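Local coordinates for heme-binding protein HutZ (Vibrio cholerae, PDB 3TGV), which binds heme and probably degrades it to biliverdin beta and delta, releasing iron, at residues A[99-104]-A[122-127]. The protein carries 1 engineered substitution. Residues are numbered along the deposited sequence; the frame is centred on the assembly and turned at random.
Sequences CQVIAQ and FMLFRL
Ile102 of the helical segment 99-104 and Leu124 of the strand segment 122-127 are the nearest pair of CA atoms, 8.6 Å apart; no hydrogen bond crosses, and the contacts are all between apolar side chains. Leu124 supplies the strand's side of the contact: its CB points at the helix, and with CG anti to the backbone N (chi1 176°) its two methyls are carried forward onto Val101. The two side chains meet at a slant. CD1 of Leu124 lies 3.9 Å from CG1 of Val101, while its other methyl, CD2, sits 4.0 Å from CB of Val101, so the leucine fork touches the valine both at a methyl and at its branch point. Val101 presents CG1 because that branch is the one anti to its backbone N (chi1 178°). Ile102 adds a looser contact from the next helix position: the end of its chain, CD1, comes within 4.5 Å of Leu124 CD2. The 117 Å² buried is modest. The contact lays helix 96-109 against strand 122-129 of an antiparallel sheet, consistent with the split beta-barrel of the pyridoxamine 5'-phosphate oxidase family; the strand is hydrogen-bonded between strands 41-47 and 81-91. Val101 also packs on Phe43 and Val36, and Leu124 on Val91, while Gln104 hydrogen-bonds to Gln37 and Asn38, tying the helix to strand 28-38 as well.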
# COMPACT_ATOMS: atom_id res chain seq x y z
N CYS A 99 -16.02 6.33 21.24
CA CYS A 99 -16.94 5.26 21.57
C CYS A 99 -17.74 4.80 20.35
O CYS A 99 -17.93 3.60 20.14
CB CYS A 99 -17.87 5.69 22.71
SG CYS A 99 -16.98 6.17 24.22
N GLN A 100 -18.17 5.75 19.53
CA GLN A 100 -18.93 5.42 18.32
C GLN A 100 -18.12 4.58 17.34
O GLN A 100 -18.56 3.53 16.88
CB GLN A 100 -19.42 6.69 17.63
CG GLN A 100 -20.41 7.49 18.46
CD GLN A 100 -20.57 8.92 17.96
OE1 GLN A 100 -20.68 9.16 16.75
NE2 GLN A 100 -20.56 9.87 18.88
N VAL A 101 -16.92 5.06 17.03
CA VAL A 101 -16.06 4.38 16.07
C VAL A 101 -15.60 3.02 16.60
O VAL A 101 -15.60 2.03 15.86
CB VAL A 101 -14.85 5.25 15.68
CG1 VAL A 101 -13.94 4.50 14.70
CG2 VAL A 101 -15.32 6.56 15.07
N ILE A 102 -15.23 2.96 17.88
CA ILE A 102 -14.86 1.67 18.47
C ILE A 102 -16.01 0.68 18.31
O ILE A 102 -15.82 -0.46 17.89
CB ILE A 102 -14.48 1.80 19.96
CG1 ILE A 102 -13.23 2.66 20.15
CG2 ILE A 102 -14.25 0.43 20.55
CD1 ILE A 102 -12.01 2.14 19.43
N ALA A 103 -17.21 1.13 18.66
CA ALA A 103 -18.41 0.33 18.46
C ALA A 103 -18.50 -0.18 17.02
O ALA A 103 -18.64 -1.38 16.79
CB ALA A 103 -19.65 1.15 18.79
N GLN A 104 -18.43 0.75 16.06
CA GLN A 104 -18.50 0.39 14.65
C GLN A 104 -17.45 -0.65 14.29
O GLN A 104 -17.73 -1.64 13.62
CB GLN A 104 -18.35 1.64 13.77
CG GLN A 104 -18.56 1.39 12.28
CD GLN A 104 -18.56 2.67 11.46
OE1 GLN A 104 -18.32 3.76 11.99
NE2 GLN A 104 -18.84 2.53 10.17
N PHE A 122 -2.39 1.70 21.34
CA PHE A 122 -3.32 1.75 20.22
C PHE A 122 -4.10 3.04 20.18
O PHE A 122 -4.88 3.34 21.07
CB PHE A 122 -4.23 0.53 20.18
CG PHE A 122 -3.64 -0.62 19.43
CD1 PHE A 122 -2.82 -1.52 20.07
CD2 PHE A 122 -3.87 -0.77 18.07
CE1 PHE A 122 -2.26 -2.58 19.38
CE2 PHE A 122 -3.32 -1.82 17.37
CZ PHE A 122 -2.51 -2.73 18.02
N MET A 123 -3.85 3.81 19.12
CA MET A 123 -4.42 5.13 18.95
C MET A 123 -5.46 5.09 17.84
O MET A 123 -5.32 4.33 16.88
CB MET A 123 -3.32 6.11 18.57
CG MET A 123 -2.10 6.05 19.46
SD MET A 123 -0.75 7.05 18.82
CE MET A 123 -0.37 8.03 20.27
N LEU A 124 -6.49 5.91 17.96
CA LEU A 124 -7.53 5.99 16.94
C LEU A 124 -7.37 7.26 16.12
O LEU A 124 -7.45 8.36 16.67
CB LEU A 124 -8.91 5.94 17.58
CG LEU A 124 -10.14 6.11 16.69
CD1 LEU A 124 -10.24 4.98 15.67
CD2 LEU A 124 -11.38 6.17 17.55
N PHE A 125 -7.13 7.12 14.82
CA PHE A 125 -6.97 8.29 13.96
C PHE A 125 -8.17 8.47 13.04
O PHE A 125 -8.61 7.52 12.41
CB PHE A 125 -5.69 8.19 13.11
CG PHE A 125 -4.42 8.37 13.90
CD1 PHE A 125 -3.81 9.61 13.98
CD2 PHE A 125 -3.83 7.30 14.54
CE1 PHE A 125 -2.64 9.79 14.70
CE2 PHE A 125 -2.66 7.47 15.25
CZ PHE A 125 -2.07 8.71 15.33
N ARG A 126 -8.69 9.69 12.99
CA ARG A 126 -9.67 10.06 11.97
C ARG A 126 -8.97 10.58 10.73
O ARG A 126 -8.09 11.44 10.82
CB ARG A 126 -10.63 11.13 12.50
CG ARG A 126 -11.24 11.94 11.37
CD ARG A 126 -12.62 12.47 11.68
NE ARG A 126 -12.61 13.61 12.58
CZ ARG A 126 -13.51 14.59 12.54
NH1 ARG A 126 -14.49 14.57 11.64
NH2 ARG A 126 -13.43 15.60 13.40
N LEU A 127 -9.35 10.07 9.57
CA LEU A 127 -8.74 10.51 8.32
C LEU A 127 -9.80 11.13 7.42
O LEU A 127 -10.78 10.48 7.08
CB LEU A 127 -8.10 9.33 7.60
CG LEU A 127 -7.32 8.38 8.50
CD1 LEU A 127 -6.84 7.21 7.66
CD2 LEU A 127 -6.16 9.09 9.16